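PDB 5IG9: ATP grasp ligase from Microcystis aeruginosa MRC, which probably uses ATP to activate carboxylates of a precursor peptide for ring closure in microviridin biosynthesis. Local coordinates for residues Val131-Leu137 with Gln265-Leu269; Asn146-Lys152 with Leu193-Leu199; Leu214-Ile218 with Trp253-Leu258. One frame throughout, in Å; residues are numbered along the deposited sequence.

Contact 1. Residues Val131-Leu137 with Gln265-Leu269; sequences VARQLGL and QLLEL
Gln-265 and Leu-137 run alongside each other in opposite directions, with Leu-137 CD2 lying 3.4 Å from Gln-265 OE1. The glutamine chain is extended beyond CG (chi2 173°), which carries its amide to the end of helix 125-134. There NE2 gives a hydrogen bond to Leu-135 O (2.6 Å). The bond is bent, with an N-H...O angle of 136°, and the donor is tilted out of the carbonyl plane. The receiving carbonyl belongs to a Schellman motif: Gly-136 has a positive phi, and Leu-137 N bonds back to Ala-132 O (3.0 Å). Gln-265 thus meets the chain exactly where it leaves the helix.

Away from the amide, the contact is apolar. With chi1 -167° placing Leu-269 CG opposite the backbone nitrogen and chi2 turning CD1 toward helix 125-134, that methyl meets Val-131 CG1 at 3.7 Å and Leu-135 CD1 at 3.8 Å; Ala-132 CB is slightly farther. Leu-135 lays CD1 against the backbone of helix 260-273, 3.6 Å from Leu-269 N. Leu-137 CD1 meets Leu-266 CD2 (4.0 Å), the two side chains crossing at about a right angle. The carboxylate of Glu-268 turns back to Lys-264 in a salt bridge.

The junction joins the C-terminal end of helix 125-134 to helix 260-273. Ala-132 and Leu-269 also rest on Phe-292 of strand 290-296, while Leu-266 reaches Ile-218 and Ile-220 of strand 214-221.

Contact 2. Residues Asn146-Lys152 with Leu193-Leu199; sequences NNPEAVK and LDNLEGL
Leu-193 meets the bent side chain of Lys-152 at one end of this contact, and from there the two segments run in opposite senses, so that Leu-199 finishes beside Asn-146. Lys-152 folds at chi2 and chi3 and lies across the leucine: its CD comes 3.5 Å from Leu-193 O, and NZ lies 3.7 Å from Leu-193 CD2. Its methylenes do most of the packing.

Three residues on, Leu-196 points into the first turn of helix 148-157. Its CB slides past Pro-148 CB at 3.8 Å, while its CD1 sits 3.6 Å from Lys-152 CD and touches Val-151 CG1. Leu-199, in a 3-10 turn three residues later, sets its CB 3.5 Å from Asn-146 O and packs CD1 on Val-151 CG2 (3.8 Å), since Val-151 sets CG1 anti to N (chi1 174°) and so divides its methyls between two leucines. Leu-199 O lies near Asn-146 CB (3.3 Å).

The helix start is capped by Asn-147, whose OD1 takes a weak bond from Glu-149 N. The Asn-146 amide bonds to Val-43 N and Val-41 O of the second subunit.

No hydrogen bond joins the segments, so their cohesion is apolar contact through leucines spaced by three, while the Asn-146 amide and Asn-147 ND2 serve the subunit interface. Leu-196 and Leu-199 each pack on an aromatic side chain of another protein's chain, consistent with a shared apolar surface.

Contact 3. Residues Leu214-Ile218 with Trp253-Leu258; sequences LELRI and WQPYDL
In the five-stranded antiparallel sheet, strand 214-221 is separated from the edge strand 254-255 by strand 224-231, yet Trp-253, Tyr-256 and Leu-258 reach past that middle strand to touch it. The two segments run 76° apart end to end, and their closest CA atoms, of Leu-216 and Tyr-256, are 8.2 Å apart; the contact is therefore made by the side chains of 253-258, which meet both side chains and backbone of strand 214-221, and no hydrogen bond joins the two segments.

Trp-253 attends to the face that bears Glu-215 and Arg-217. Its CZ3 lies 3.4 Å from Glu-215 O and 3.6 Å from Arg-217 CB, both approached obliquely, while Leu-216 C stands at the ring edge. Arg-217 CB meets the indole because its bond from CA points that way; beyond it, CG anti to N (chi1 -178°) and a bend at chi2 lead the guanidinium off to a salt bridge with Asp-281. The indole also meets the ring of Trp-303. Were the indole cut back to an alanine, Glu-215 O and Arg-217 CB would probably lose their cover and Trp-303 its ring partner.

Leu-214, Leu-216 and Ile-218 point to the other face. Leu-216 CD2 sits over the centre of the Tyr-256 ring, 4.2 Å from the centroid and 10° off its normal, a CH-pi contact. Leu-214 CD1 comes obliquely to Tyr-256 CE2 at 3.6 Å. The phenol OH is hydrogen-bonded to Tyr-290. Farther along, Leu-216 CD1 meets Leu-258 CD2, and Ile-218 CD1 and Leu-258 CD1 meet tip to tip, each pair at 3.6 Å.

With residues on both faces, segment 253-258 wraps the sheet margin before helix 260-273 covers the leucine side, a two-layer alpha/beta packing consistent with the ATP-grasp fold.

Contacts 1 and 3 belong to one layered unit: their centres are 18 Å apart, and Leu-266 CD1 of contact 1 touches Ile-218 CD1 of contact 3 at 3.7 Å. Helix 260-273 directly follows strand 254-255, so the chain passes from sheet margin to covering helix. Contact 2 lies apart, its centre 31 Å from that of contact 1 and 36 Å from that of contact 3, beside the separate four-stranded sheet that holds strands 142-145 and 204-208. Along the chain contacts 2 and 3 come in series, both nested inside the loop closed by contact 1. After them, helix 260-273 comes back against the end of helix 125-134.

Contact 1. Residues Val131-Leu137 with Gln265-Leu269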
# COMPACT_ATOMS: atom_id res chain seq x y z
N VAL A 131 -7.66 -8.31 -14.98
CA VAL A 131 -7.79 -7.24 -15.96
C VAL A 131 -7.16 -7.66 -17.29
O VAL A 131 -7.70 -7.36 -18.36
CB VAL A 131 -7.18 -5.93 -15.42
CG1 VAL A 131 -7.08 -4.89 -16.53
CG2 VAL A 131 -8.02 -5.41 -14.27
N ALA A 132 -6.03 -8.36 -17.24
CA ALA A 132 -5.41 -8.86 -18.46
C ALA A 132 -6.33 -9.85 -19.18
O ALA A 132 -6.44 -9.83 -20.41
CB ALA A 132 -4.07 -9.52 -18.15
N ARG A 133 -7.01 -10.71 -18.42
CA ARG A 133 -7.93 -11.67 -19.03
C ARG A 133 -9.15 -10.97 -19.62
O ARG A 133 -9.64 -11.37 -20.68
CB ARG A 133 -8.35 -12.72 -18.01
CG ARG A 133 -9.24 -13.81 -18.57
CD ARG A 133 -9.57 -14.84 -17.51
NE ARG A 133 -10.50 -15.85 -18.01
CZ ARG A 133 -11.82 -15.77 -17.89
NH1 ARG A 133 -12.37 -14.73 -17.28
NH2 ARG A 133 -12.59 -16.73 -18.38
N GLN A 134 -9.65 -9.93 -18.95
CA GLN A 134 -10.74 -9.14 -19.52
C GLN A 134 -10.31 -8.42 -20.78
O GLN A 134 -11.17 -8.04 -21.59
CB GLN A 134 -11.26 -8.14 -18.48
CG GLN A 134 -11.98 -8.79 -17.31
CD GLN A 134 -12.29 -7.81 -16.20
OE1 GLN A 134 -11.76 -6.69 -16.18
NE2 GLN A 134 -13.13 -8.22 -15.26
N LEU A 135 -9.01 -8.22 -20.98
CA LEU A 135 -8.48 -7.60 -22.19
C LEU A 135 -8.15 -8.61 -23.28
O LEU A 135 -7.62 -8.21 -24.32
CB LEU A 135 -7.24 -6.78 -21.85
CG LEU A 135 -7.46 -5.54 -21.00
CD1 LEU A 135 -6.13 -4.96 -20.60
CD2 LEU A 135 -8.29 -4.51 -21.75
N GLY A 136 -8.44 -9.88 -23.05
CA GLY A 136 -8.22 -10.90 -24.06
C GLY A 136 -6.90 -11.62 -23.99
O GLY A 136 -6.58 -12.37 -24.92
N LEU A 137 -6.12 -11.42 -22.93
CA LEU A 137 -4.83 -12.08 -22.78
C LEU A 137 -5.00 -13.38 -22.00
O LEU A 137 -5.74 -13.43 -21.01
CB LEU A 137 -3.83 -11.17 -22.08
CG LEU A 137 -3.35 -9.92 -22.83
CD1 LEU A 137 -2.74 -8.91 -21.86
CD2 LEU A 137 -2.34 -10.29 -23.90
N GLN A 265 -2.76 -4.86 -26.53
CA GLN A 265 -3.41 -5.30 -25.30
C GLN A 265 -2.58 -4.92 -24.08
O GLN A 265 -3.14 -4.54 -23.04
CB GLN A 265 -3.65 -6.81 -25.34
CG GLN A 265 -4.76 -7.24 -26.29
CD GLN A 265 -4.86 -8.75 -26.42
OE1 GLN A 265 -3.89 -9.42 -26.76
NE2 GLN A 265 -6.05 -9.29 -26.16
N LEU A 266 -1.26 -5.02 -24.18
CA LEU A 266 -0.41 -4.60 -23.07
C LEU A 266 -0.48 -3.09 -22.85
O LEU A 266 -0.39 -2.62 -21.72
CB LEU A 266 1.03 -5.03 -23.31
CG LEU A 266 1.29 -6.54 -23.32
CD1 LEU A 266 2.75 -6.80 -23.59
CD2 LEU A 266 0.85 -7.18 -22.01
N LEU A 267 -0.66 -2.32 -23.93
CA LEU A 267 -0.84 -0.89 -23.77
C LEU A 267 -2.16 -0.57 -23.09
O LEU A 267 -2.23 0.35 -22.27
CB LEU A 267 -0.75 -0.19 -25.13
CG LEU A 267 0.65 -0.03 -25.71
CD1 LEU A 267 0.57 0.72 -27.02
CD2 LEU A 267 1.57 0.69 -24.73
N GLU A 268 -3.22 -1.32 -23.40
CA GLU A 268 -4.47 -1.13 -22.68
C GLU A 268 -4.34 -1.54 -21.22
O GLU A 268 -5.02 -0.99 -20.36
CB GLU A 268 -5.60 -1.91 -23.34
CG GLU A 268 -5.91 -1.48 -24.76
CD GLU A 268 -7.39 -1.47 -25.06
OE1 GLU A 268 -8.18 -1.06 -24.17
OE2 GLU A 268 -7.78 -1.88 -26.18
N LEU A 269 -3.47 -2.51 -20.94
CA LEU A 269 -3.21 -2.89 -19.56
C LEU A 269 -2.50 -1.77 -18.81
O LEU A 269 -2.84 -1.47 -17.66
CB LEU A 269 -2.38 -4.18 -19.52
CG LEU A 269 -2.28 -4.89 -18.17
CD1 LEU A 269 -3.63 -5.47 -17.77
CD2 LEU A 269 -1.22 -5.98 -18.25

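Contact 2. Residues Asn146-Lys152 with Leu193-Leu199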
# COMPACT_ATOMS: atom_id res chain seq x y z
N ASN A 146 -5.77 -20.89 1.44
CA ASN A 146 -5.34 -21.49 2.70
C ASN A 146 -6.09 -22.79 2.98
O ASN A 146 -6.08 -23.28 4.11
CB ASN A 146 -5.54 -20.51 3.85
CG ASN A 146 -7.00 -20.23 4.14
OD1 ASN A 146 -7.79 -19.98 3.22
ND2 ASN A 146 -7.38 -20.29 5.41
N ASN A 147 -6.73 -23.35 1.96
CA ASN A 147 -7.64 -24.48 2.11
C ASN A 147 -7.06 -25.70 1.41
O ASN A 147 -6.98 -25.72 0.16
CB ASN A 147 -9.01 -24.12 1.52
CG ASN A 147 -9.99 -25.27 1.57
OD1 ASN A 147 -9.81 -26.23 2.31
ND2 ASN A 147 -11.05 -25.17 0.77
N PRO A 148 -6.65 -26.74 2.14
CA PRO A 148 -6.01 -27.89 1.49
C PRO A 148 -6.89 -28.61 0.48
O PRO A 148 -6.37 -29.09 -0.54
CB PRO A 148 -5.65 -28.81 2.67
CG PRO A 148 -5.52 -27.88 3.83
CD PRO A 148 -6.55 -26.81 3.61
N GLU A 149 -8.21 -28.70 0.71
CA GLU A 149 -9.05 -29.45 -0.22
C GLU A 149 -9.13 -28.75 -1.57
O GLU A 149 -9.15 -29.42 -2.62
CB GLU A 149 -10.45 -29.65 0.36
CG GLU A 149 -11.31 -30.62 -0.45
CD GLU A 149 -12.67 -30.88 0.17
OE1 GLU A 149 -13.29 -29.92 0.67
OE2 GLU A 149 -13.11 -32.05 0.17
N ALA A 150 -9.18 -27.42 -1.58
CA ALA A 150 -9.18 -26.69 -2.84
C ALA A 150 -7.83 -26.81 -3.54
O ALA A 150 -7.76 -26.87 -4.77
CB ALA A 150 -9.53 -25.23 -2.60
N VAL A 151 -6.74 -26.86 -2.76
CA VAL A 151 -5.41 -26.98 -3.35
C VAL A 151 -5.20 -28.37 -3.93
O VAL A 151 -4.65 -28.51 -5.03
CB VAL A 151 -4.34 -26.63 -2.30
CG1 VAL A 151 -2.95 -26.89 -2.85
CG2 VAL A 151 -4.49 -25.18 -1.86
N LYS A 152 -5.62 -29.41 -3.21
CA LYS A 152 -5.55 -30.77 -3.77
C LYS A 152 -6.35 -30.87 -5.06
O LYS A 152 -5.87 -31.42 -6.06
CB LYS A 152 -6.07 -31.78 -2.75
CG LYS A 152 -5.24 -31.91 -1.48
CD LYS A 152 -3.87 -32.49 -1.75
CE LYS A 152 -3.94 -33.87 -2.40
NZ LYS A 152 -3.82 -33.80 -3.88
N LEU A 193 1.98 -32.35 -1.25
CA LEU A 193 0.52 -32.42 -1.19
C LEU A 193 0.03 -33.18 0.04
O LEU A 193 -1.15 -33.07 0.38
CB LEU A 193 -0.03 -33.06 -2.46
CG LEU A 193 -0.51 -32.12 -3.57
CD1 LEU A 193 0.27 -30.81 -3.58
CD2 LEU A 193 -0.40 -32.81 -4.92
N ASP A 194 0.90 -33.96 0.68
CA ASP A 194 0.55 -34.67 1.91
C ASP A 194 0.87 -33.87 3.16
O ASP A 194 0.59 -34.34 4.27
CB ASP A 194 1.27 -36.02 1.96
CG ASP A 194 0.68 -37.04 1.00
OD1 ASP A 194 -0.56 -37.08 0.86
OD2 ASP A 194 1.46 -37.81 0.39
N ASN A 195 1.44 -32.67 3.02
CA ASN A 195 1.81 -31.82 4.15
C ASN A 195 1.21 -30.43 3.97
O ASN A 195 1.87 -29.41 4.14
CB ASN A 195 3.33 -31.74 4.28
CG ASN A 195 3.97 -33.11 4.34
OD1 ASN A 195 3.42 -34.04 4.93
ND2 ASN A 195 5.13 -33.25 3.72
N LEU A 196 -0.08 -30.39 3.63
CA LEU A 196 -0.78 -29.13 3.41
C LEU A 196 -1.34 -28.52 4.69
O LEU A 196 -2.05 -27.51 4.61
CB LEU A 196 -1.92 -29.33 2.41
CG LEU A 196 -1.59 -29.57 0.94
CD1 LEU A 196 -2.88 -29.60 0.14
CD2 LEU A 196 -0.66 -28.51 0.40
N GLU A 197 -1.05 -29.10 5.85
CA GLU A 197 -1.66 -28.62 7.09
C GLU A 197 -1.15 -27.25 7.50
O GLU A 197 -1.84 -26.54 8.25
CB GLU A 197 -1.41 -29.64 8.21
CG GLU A 197 0.05 -29.95 8.44
CD GLU A 197 0.30 -31.43 8.65
OE1 GLU A 197 1.25 -31.96 8.05
OE2 GLU A 197 -0.46 -32.05 9.42
N GLY A 198 0.02 -26.84 7.02
CA GLY A 198 0.54 -25.52 7.33
C GLY A 198 -0.16 -24.37 6.64
O GLY A 198 0.16 -23.21 6.92
N LEU A 199 -1.12 -24.65 5.75
CA LEU A 199 -1.84 -23.58 5.07
C LEU A 199 -2.73 -22.78 6.01
O LEU A 199 -3.05 -21.63 5.70
CB LEU A 199 -2.69 -24.16 3.93
CG LEU A 199 -1.97 -24.40 2.60
CD1 LEU A 199 -2.93 -24.99 1.58
CD2 LEU A 199 -1.36 -23.11 2.09

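Contact 3. Residues Leu214-Ile218 with Trp253-Leu258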
# COMPACT_ATOMS: atom_id res chain seq x y z
N LEU A 214 9.50 -20.04 -24.98
CA LEU A 214 10.22 -18.79 -24.79
C LEU A 214 9.71 -18.07 -23.55
O LEU A 214 8.54 -18.19 -23.17
CB LEU A 214 10.08 -17.87 -26.01
CG LEU A 214 10.72 -18.33 -27.32
CD1 LEU A 214 10.42 -17.32 -28.42
CD2 LEU A 214 12.22 -18.51 -27.17
N GLU A 215 10.61 -17.32 -22.92
CA GLU A 215 10.27 -16.37 -21.87
C GLU A 215 10.45 -14.96 -22.41
O GLU A 215 11.50 -14.64 -22.98
CB GLU A 215 11.15 -16.58 -20.63
CG GLU A 215 10.85 -17.86 -19.86
CD GLU A 215 11.59 -17.93 -18.54
OE1 GLU A 215 12.82 -18.14 -18.55
OE2 GLU A 215 10.93 -17.76 -17.49
N LEU A 216 9.43 -14.12 -22.24
CA LEU A 216 9.45 -12.75 -22.72
C LEU A 216 9.62 -11.79 -21.54
O LEU A 216 8.94 -11.94 -20.52
CB LEU A 216 8.17 -12.41 -23.48
CG LEU A 216 7.77 -13.30 -24.66
CD1 LEU A 216 6.54 -12.74 -25.36
CD2 LEU A 216 8.92 -13.44 -25.63
N ARG A 217 10.51 -10.82 -21.70
CA ARG A 217 10.66 -9.71 -20.76
C ARG A 217 10.34 -8.43 -21.50
O ARG A 217 11.10 -8.00 -22.37
CB ARG A 217 12.07 -9.67 -20.17
CG ARG A 217 12.28 -8.56 -19.15
CD ARG A 217 11.49 -8.82 -17.87
NE ARG A 217 11.81 -7.85 -16.83
CZ ARG A 217 11.43 -7.96 -15.56
NH1 ARG A 217 10.71 -9.00 -15.17
NH2 ARG A 217 11.77 -7.03 -14.67
N ILE A 218 9.21 -7.81 -21.16
CA ILE A 218 8.67 -6.67 -21.89
C ILE A 218 8.72 -5.45 -20.98
O ILE A 218 8.07 -5.42 -19.93
CB ILE A 218 7.24 -6.95 -22.36
CG1 ILE A 218 7.21 -8.26 -23.15
CG2 ILE A 218 6.71 -5.79 -23.19
CD1 ILE A 218 5.83 -8.79 -23.41
N TRP A 253 19.44 -13.33 -24.03
CA TRP A 253 18.25 -12.58 -24.39
C TRP A 253 18.41 -11.91 -25.75
O TRP A 253 19.47 -11.36 -26.06
CB TRP A 253 17.93 -11.53 -23.32
CG TRP A 253 17.49 -12.12 -22.01
CD1 TRP A 253 18.30 -12.51 -20.98
CD2 TRP A 253 16.15 -12.37 -21.58
NE1 TRP A 253 17.54 -13.00 -19.94
CE2 TRP A 253 16.22 -12.93 -20.29
CE3 TRP A 253 14.89 -12.19 -22.17
CZ2 TRP A 253 15.08 -13.30 -19.57
CZ3 TRP A 253 13.77 -12.56 -21.46
CH2 TRP A 253 13.87 -13.11 -20.17
N GLN A 254 17.38 -11.96 -26.57
CA GLN A 254 17.46 -11.35 -27.90
C GLN A 254 16.18 -10.61 -28.26
O GLN A 254 15.10 -10.96 -27.78
CB GLN A 254 17.76 -12.42 -28.96
CG GLN A 254 16.82 -13.61 -28.92
CD GLN A 254 16.25 -13.95 -30.29
OE1 GLN A 254 16.91 -14.59 -31.11
NE2 GLN A 254 15.02 -13.52 -30.54
N PRO A 255 16.29 -9.58 -29.09
CA PRO A 255 15.10 -8.82 -29.48
C PRO A 255 14.01 -9.75 -29.99
O PRO A 255 14.28 -10.83 -30.51
CB PRO A 255 15.61 -7.89 -30.59
CG PRO A 255 17.08 -7.80 -30.36
CD PRO A 255 17.49 -9.14 -29.83
N TYR A 256 12.76 -9.32 -29.83
CA TYR A 256 11.62 -10.12 -30.22
C TYR A 256 10.49 -9.18 -30.63
O TYR A 256 10.31 -8.13 -30.01
CB TYR A 256 11.17 -11.05 -29.08
CG TYR A 256 10.10 -12.06 -29.45
CD1 TYR A 256 8.76 -11.71 -29.43
CD2 TYR A 256 10.44 -13.36 -29.79
CE1 TYR A 256 7.78 -12.63 -29.75
CE2 TYR A 256 9.47 -14.29 -30.12
CZ TYR A 256 8.14 -13.92 -30.09
OH TYR A 256 7.17 -14.83 -30.42
N ASP A 257 9.75 -9.56 -31.67
CA ASP A 257 8.65 -8.76 -32.18
C ASP A 257 7.33 -9.38 -31.72
O ASP A 257 6.92 -10.43 -32.22
CB ASP A 257 8.70 -8.67 -33.71
CG ASP A 257 9.85 -7.80 -34.20
OD1 ASP A 257 10.16 -6.78 -33.55
OD2 ASP A 257 10.45 -8.15 -35.24
N LEU A 258 6.68 -8.72 -30.77
CA LEU A 258 5.35 -9.14 -30.36
C LEU A 258 4.35 -8.94 -31.50
O LEU A 258 4.51 -8.04 -32.32
CB LEU A 258 4.89 -8.33 -29.15
CG LEU A 258 5.49 -8.64 -27.78
CD1 LEU A 258 4.99 -7.64 -26.75
CD2 LEU A 258 5.12 -10.06 -27.37